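Local coordinates for PFC0360w protein (PDB 3NI8) that probably binds the chaperone Hsp90 and stimulates its ATPase activity, as a malaria-parasite member of the AHA1 family, at residues A[33-38]-A[81-86]; A[100-105]-A[112-117]. All blocks are in the same frame, centred on the assembly; numbering follows the deposited sequence.

In the fold
Contacts 1 and 2 meet on neighbouring strands of one antiparallel sheet, their centres about 8 Å apart. Contact 1 lays helix 31-39 against strand 82-89; contact 2 is the hairpin pairing of strands 98-106 and 111-119, and strand 98-106 is the immediate neighbour of strand 82-89. Probable backbone hydrogen bonds join them, from Phe-104 N to His-81 O (2.8 Å) and from Glu-85 N to Val-100 O (2.8 Å). The helix also reaches the hairpin directly, Leu-34 CB lying 3.6 Å from Phe-104 CD1. An isopropyl alcohol molecule touches Phe-38 and Glu-85 of contact 1, and the Val-102 side chain of contact 2 is about 6 Å away.

Contact 1: residues A[33-38]-A[81-86]; sequences VLFNAF and HKIVEK. With IPA (isopropyl alcohol), chain B.
Two phenylalanines of helix residues 33-38, Phe-35 and Phe-38, are set against Ile-83 of strand residues 82-86, and each meets a different branch of that isoleucine. Phe-35 CE1 lies 3.5 Å from Ile-83 CG2, the ring approaching obliquely, with CZ a little farther from the same methyl. The other branch serves Phe-38: Ile-83 CD1 sits 3.5 Å from Phe-38 CB, and the two side chains run at about a right angle to each other. With chi1 at 44°, Ile-83 CG1 is flanked by N and C of its own backbone, which leaves CG2 to one phenylalanine and carries CD1 to the other. Phe-35 CG is anti to the backbone N (chi1 -179°), a torsion that swings the ring out to the start of the strand, where the Lys-82 O faces its edge at 3.9 Å from CE1.

This is helix-on-sheet packing in the helix-grip fold of the SRPBCC superfamily, to which the Aha1-like domain belongs. The axes of helix 33-38 and strand 82-86 approach to 9.9 Å and run nearly parallel, 19° apart. Helix 132-150 lies over the same core, bringing Trp-140, Leu-145 and Ile-148 onto Phe-38, while Phe-144 meets its ring. At the strand's start, a classic beta bulge sets His-81 and Lys-82 together across from Thr-78.

Polar contacts gather at the end of the helix segment around an isopropyl alcohol, probably from the crystallisation liquor. Its O2 is 2.6 Å from Glu-85 OE2 and 2.7 Å from Phe-38 O, two acceptors competing for a single hydroxyl proton. The same O2 lies at the edge of the Phe-38 ring, near its plane, 3.6 Å from CD1.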
loop_
_atom_site.group_PDB
_atom_site.type_symbol
_atom_site.label_atom_id
_atom_site.label_comp_id
_atom_site.label_asym_id
_atom_site.label_seq_id
_atom_site.Cartn_x
_atom_site.Cartn_y
_atom_site.Cartn_z
ATOM N N VAL A 33 -6.565 7.477 -10.782
ATOM C CA VAL A 33 -5.817 6.379 -11.365
ATOM C C VAL A 33 -4.878 5.767 -10.306
ATOM O O VAL A 33 -4.734 4.546 -10.212
ATOM C CB VAL A 33 -5.099 6.900 -12.658
ATOM C CG1 VAL A 33 -3.788 6.236 -12.915
ATOM C CG2 VAL A 33 -6.003 6.749 -13.862
ATOM N N LEU A 34 -4.253 6.614 -9.494
ATOM C CA LEU A 34 -3.436 6.113 -8.387
ATOM C C LEU A 34 -4.293 5.466 -7.294
ATOM O O LEU A 34 -3.941 4.398 -6.780
ATOM C CB LEU A 34 -2.564 7.212 -7.807
ATOM C CG LEU A 34 -1.473 7.725 -8.738
ATOM C CD1 LEU A 34 -0.719 8.825 -8.060
ATOM C CD2 LEU A 34 -0.536 6.552 -9.136
ATOM N N PHE A 35 -5.420 6.104 -6.963
ATOM C CA PHE A 35 -6.416 5.541 -6.042
ATOM C C PHE A 35 -6.889 4.143 -6.480
ATOM O O PHE A 35 -6.953 3.220 -5.654
ATOM C CB PHE A 35 -7.613 6.509 -5.894
ATOM C CG PHE A 35 -8.685 6.028 -4.943
ATOM C CD1 PHE A 35 -8.661 6.396 -3.605
ATOM C CD2 PHE A 35 -9.731 5.213 -5.397
ATOM C CE1 PHE A 35 -9.671 5.957 -2.715
ATOM C CE2 PHE A 35 -10.726 4.747 -4.525
ATOM C CZ PHE A 35 -10.697 5.131 -3.178
ATOM N N ASN A 36 -7.233 4.007 -7.764
ATOM C CA ASN A 36 -7.573 2.705 -8.363
ATOM C C ASN A 36 -6.493 1.680 -8.080
ATOM O O ASN A 36 -6.772 0.567 -7.644
ATOM C CB ASN A 36 -7.771 2.805 -9.887
ATOM C CG ASN A 36 -7.930 1.430 -10.554
ATOM O OD1 ASN A 36 -6.976 0.881 -11.119
ATOM N ND2 ASN A 36 -9.138 0.875 -10.492
ATOM N N ALA A 37 -5.254 2.077 -8.310
ATOM C CA ALA A 37 -4.140 1.143 -8.219
ATOM C C ALA A 37 -4.014 0.522 -6.812
ATOM O O ALA A 37 -3.510 -0.623 -6.673
ATOM C CB ALA A 37 -2.830 1.827 -8.620
ATOM N N PHE A 38 -4.443 1.268 -5.781
ATOM C CA PHE A 38 -4.352 0.783 -4.418
ATOM C C PHE A 38 -5.567 -0.029 -3.968
ATOM O O PHE A 38 -5.490 -0.732 -2.938
ATOM C CB PHE A 38 -4.117 1.930 -3.439
ATOM C CG PHE A 38 -2.680 2.347 -3.332
ATOM C CD1 PHE A 38 -1.889 1.885 -2.289
ATOM C CD2 PHE A 38 -2.118 3.209 -4.279
ATOM C CE1 PHE A 38 -0.558 2.255 -2.203
ATOM C CE2 PHE A 38 -0.795 3.591 -4.192
ATOM C CZ PHE A 38 -0.011 3.124 -3.153
ATOM N N HIS A 81 -8.964 10.768 -2.805
ATOM C CA HIS A 81 -7.933 11.526 -2.092
ATOM C C HIS A 81 -7.152 10.759 -1.016
ATOM O O HIS A 81 -5.954 10.998 -0.833
ATOM C CB HIS A 81 -8.548 12.793 -1.490
ATOM C CG HIS A 81 -8.963 13.801 -2.516
ATOM N ND1 HIS A 81 -10.267 14.224 -2.666
ATOM C CD2 HIS A 81 -8.243 14.458 -3.458
ATOM C CE1 HIS A 81 -10.330 15.109 -3.647
ATOM N NE2 HIS A 81 -9.116 15.264 -4.147
ATOM N N LYS A 82 -7.825 9.848 -0.320
ATOM C CA LYS A 82 -7.245 9.165 0.854
ATOM C C LYS A 82 -7.817 7.764 1.056
ATOM O O LYS A 82 -9.021 7.504 0.826
ATOM C CB LYS A 82 -7.515 9.980 2.135
ATOM C CG LYS A 82 -6.388 10.104 3.143
ATOM C CD LYS A 82 -6.944 10.466 4.530
ATOM C CE LYS A 82 -6.067 11.450 5.321
ATOM N NZ LYS A 82 -5.876 11.073 6.810
ATOM N N ILE A 83 -6.942 6.867 1.493
ATOM C CA ILE A 83 -7.336 5.594 2.083
ATOM C C ILE A 83 -6.523 5.374 3.359
ATOM O O ILE A 83 -5.446 5.913 3.505
ATOM C CB ILE A 83 -7.210 4.385 1.105
ATOM C CG1 ILE A 83 -5.897 4.431 0.331
ATOM C CG2 ILE A 83 -8.354 4.365 0.133
ATOM C CD1 ILE A 83 -5.635 3.189 -0.499
ATOM N N VAL A 84 -7.099 4.630 4.297
ATOM C CA VAL A 84 -6.434 4.213 5.537
ATOM C C VAL A 84 -6.709 2.723 5.726
ATOM O O VAL A 84 -7.820 2.245 5.467
ATOM C CB VAL A 84 -6.944 4.996 6.783
ATOM C CG1 VAL A 84 -6.117 4.616 8.029
ATOM C CG2 VAL A 84 -6.907 6.509 6.540
ATOM N N GLU A 85 -5.702 1.998 6.192
ATOM C CA GLU A 85 -5.790 0.534 6.314
ATOM C C GLU A 85 -5.191 0.058 7.615
ATOM O O GLU A 85 -4.224 0.651 8.082
ATOM C CB GLU A 85 -5.005 -0.142 5.175
ATOM C CG GLU A 85 -5.496 0.254 3.785
ATOM C CD GLU A 85 -4.582 -0.204 2.675
ATOM O OE1 GLU A 85 -3.486 -0.752 2.935
ATOM O OE2 GLU A 85 -4.965 0.007 1.519
ATOM N N LYS A 86 -5.771 -1.002 8.187
ATOM C CA LYS A 86 -4.998 -1.960 9.007
ATOM C C LYS A 86 -4.246 -2.855 8.009
ATOM O O LYS A 86 -4.774 -3.178 6.949
ATOM C CB LYS A 86 -5.901 -2.832 9.876
ATOM C CG LYS A 86 -6.936 -2.081 10.726
ATOM C CD LYS A 86 -6.976 -2.609 12.174
ATOM C CE LYS A 86 -7.577 -4.009 12.271
ATOM N NZ LYS A 86 -9.001 -3.948 11.832
HETATM C C1 IPA B . -4.509 -2.950 -0.841
HETATM C C2 IPA B . -3.551 -1.886 -0.295
HETATM C C3 IPA B . -2.065 -2.139 -0.554
HETATM O O2 IPA B . -3.937 -0.619 -0.762
#

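Contact 2: residues A[100-105]-A[112-117]; sequences VTVEFI and TKLKLT
Leu-114 touches both Val-102 and Phe-104 with one methyl, CD1, on the face of the sheet that all three share. CD1 is 3.3 Å from Val-102 CG1, a tight approach between side chains that cross at a slant, and 3.5 Å from Phe-104 CE1. Leucine and phenylalanine extend abreast from their strands, and the methyl meets the ring obliquely. Leu-114 CG is anti to the backbone N (chi1 -179°) and chi2 is 49°, which together direct CD1 at the facing strand. Val-102 CG2 makes a looser contact with Leu-116 CD1. Helices 31-39 and 132-150 cover this apolar side: Phe-35 rests on Phe-104, Leu-145 on Leu-114 and Trp-140 on Leu-116.

On the other face Glu-103 and Lys-115 run alongside each other in a common direction. Their contact is made mainly by the lysine's aliphatic chain: Glu-103 OE1 sits 3.4 Å from Lys-115 CE, whereas NZ is 4.2 Å from OE1, too far for a salt bridge, though a weak attraction may remain. Water 2 links this pair to the next, lying within hydrogen-bonding distance of Glu-103 OE1, Lys-115 O and Thr-117 OG1, the last at 2.6 Å. Water 1 is held by Thr-101 OG1 at 2.7 Å. Further along the same face, Ile-105 and Lys-113 pack CB against CB.

Beneath these side chains, Thr-101, Glu-103 and Ile-105 each exchange two N-H...O bonds with Thr-117, Lys-115 and Lys-113 respectively. All six are nearly straight; the shortest runs from Lys-113 N to Ile-105 O at 2.7 Å, with an angle of 179° at the hydrogen. Regular alternation of hydrogen-bonded and non-hydrogen-bonded pairs, with apolar residues under the helices and polar ones largely opposite, marks an amphipathic antiparallel beta hairpin within the curved sheet of the helix-grip fold.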
loop_
_atom_site.group_PDB
_atom_site.type_symbol
_atom_site.label_atom_id
_atom_site.label_comp_id
_atom_site.label_asym_id
_atom_site.label_seq_id
_atom_site.Cartn_x
_atom_site.Cartn_y
_atom_site.Cartn_z
ATOM N N VAL A 100 -1.483 1.867 7.452
ATOM C CA VAL A 100 -1.053 2.485 6.213
ATOM C C VAL A 100 -2.050 3.580 5.822
ATOM O O VAL A 100 -3.258 3.360 5.781
ATOM C CB VAL A 100 -0.876 1.443 5.068
ATOM C CG1 VAL A 100 -0.586 2.156 3.717
ATOM C CG2 VAL A 100 0.242 0.452 5.400
ATOM N N THR A 101 -1.531 4.768 5.565
ATOM C CA THR A 101 -2.347 5.880 5.088
ATOM C C THR A 101 -1.774 6.300 3.746
ATOM O O THR A 101 -0.552 6.450 3.618
ATOM C CB THR A 101 -2.257 7.078 6.059
ATOM O OG1 THR A 101 -2.688 6.664 7.366
ATOM C CG2 THR A 101 -3.089 8.243 5.564
ATOM N N VAL A 102 -2.622 6.475 2.745
ATOM C CA VAL A 102 -2.128 6.856 1.431
ATOM C C VAL A 102 -2.926 8.054 0.966
ATOM O O VAL A 102 -4.157 8.009 0.907
ATOM C CB VAL A 102 -2.215 5.703 0.370
ATOM C CG1 VAL A 102 -1.272 5.992 -0.849
ATOM C CG2 VAL A 102 -1.894 4.327 0.975
ATOM N N GLU A 103 -2.219 9.139 0.682
ATOM C CA GLU A 103 -2.829 10.348 0.176
ATOM C C GLU A 103 -2.451 10.545 -1.290
ATOM O O GLU A 103 -1.287 10.323 -1.694
ATOM C CB GLU A 103 -2.403 11.560 1.008
ATOM C CG GLU A 103 -2.896 11.535 2.451
ATOM C CD GLU A 103 -2.146 12.527 3.341
ATOM O OE1 GLU A 103 -1.258 12.065 4.097
ATOM O OE2 GLU A 103 -2.414 13.759 3.257
ATOM N N PHE A 104 -3.460 10.945 -2.068
ATOM C CA PHE A 104 -3.332 11.274 -3.477
ATOM C C PHE A 104 -3.733 12.719 -3.660
ATOM O O PHE A 104 -4.926 13.038 -3.751
ATOM C CB PHE A 104 -4.255 10.384 -4.283
ATOM C CG PHE A 104 -4.150 8.933 -3.917
ATOM C CD1 PHE A 104 -3.119 8.155 -4.418
ATOM C CD2 PHE A 104 -5.072 8.353 -3.057
ATOM C CE1 PHE A 104 -3.023 6.829 -4.090
ATOM C CE2 PHE A 104 -4.973 7.043 -2.717
ATOM C CZ PHE A 104 -3.942 6.268 -3.241
ATOM N N ILE A 105 -2.736 13.597 -3.703
ATOM C CA ILE A 105 -2.960 15.035 -3.683
ATOM C C ILE A 105 -2.750 15.632 -5.067
ATOM O O ILE A 105 -1.683 15.485 -5.666
ATOM C CB ILE A 105 -1.978 15.712 -2.677
ATOM C CG1 ILE A 105 -2.187 15.169 -1.240
ATOM C CG2 ILE A 105 -2.067 17.262 -2.752
ATOM C CD1 ILE A 105 -0.885 15.115 -0.403
ATOM N N THR A 112 -0.132 14.107 -9.751
ATOM C CA THR A 112 -0.582 13.763 -8.398
ATOM C C THR A 112 0.587 13.528 -7.455
ATOM O O THR A 112 1.581 12.901 -7.823
ATOM C CB THR A 112 -1.496 12.531 -8.419
ATOM O OG1 THR A 112 -2.639 12.828 -9.231
ATOM C CG2 THR A 112 -1.972 12.147 -7.016
ATOM N N LYS A 113 0.462 14.038 -6.241
ATOM C CA LYS A 113 1.466 13.805 -5.217
ATOM C C LYS A 113 1.041 12.644 -4.346
ATOM O O LYS A 113 0.048 12.726 -3.624
ATOM C CB LYS A 113 1.667 15.058 -4.381
ATOM C CG LYS A 113 2.962 15.092 -3.625
ATOM C CD LYS A 113 3.083 16.408 -2.879
ATOM C CE LYS A 113 4.109 16.290 -1.770
ATOM N NZ LYS A 113 3.850 15.061 -0.949
ATOM N N LEU A 114 1.782 11.547 -4.456
ATOM C CA LEU A 114 1.548 10.354 -3.649
ATOM C C LEU A 114 2.375 10.403 -2.355
ATOM O O LEU A 114 3.596 10.463 -2.377
ATOM C CB LEU A 114 1.852 9.098 -4.471
ATOM C CG LEU A 114 1.673 7.680 -3.906
ATOM C CD1 LEU A 114 0.335 7.537 -3.264
ATOM C CD2 LEU A 114 1.827 6.632 -5.020
ATOM N N LYS A 115 1.678 10.376 -1.227
ATOM C CA LYS A 115 2.321 10.379 0.074
ATOM C C LYS A 115 1.854 9.161 0.859
ATOM O O LYS A 115 0.697 9.093 1.310
ATOM C CB LYS A 115 2.026 11.703 0.810
ATOM C CG LYS A 115 2.492 11.760 2.250
ATOM C CD LYS A 115 2.402 13.201 2.804
ATOM C CE LYS A 115 1.963 13.209 4.285
ATOM N NZ LYS A 115 2.025 14.562 4.932
ATOM N N LEU A 116 2.746 8.183 0.996
ATOM C CA LEU A 116 2.450 7.011 1.798
ATOM C C LEU A 116 3.091 7.066 3.209
ATOM O O LEU A 116 4.317 7.221 3.345
ATOM C CB LEU A 116 2.837 5.729 1.049
ATOM C CG LEU A 116 2.357 4.403 1.667
ATOM C CD1 LEU A 116 2.258 3.354 0.596
ATOM C CD2 LEU A 116 3.257 3.899 2.807
ATOM N N THR A 117 2.245 6.930 4.239
ATOM C CA THR A 117 2.698 6.850 5.634
ATOM C C THR A 117 2.431 5.470 6.235
ATOM O O THR A 117 1.290 4.999 6.264
ATOM C CB THR A 117 2.034 7.923 6.564
ATOM O OG1 THR A 117 1.992 9.184 5.903
ATOM C CG2 THR A 117 2.828 8.079 7.838
HETATM O O HOH W 1 -0.595 5.731 8.838
HETATM O O HOH W 2 0.231 9.594 4.039
#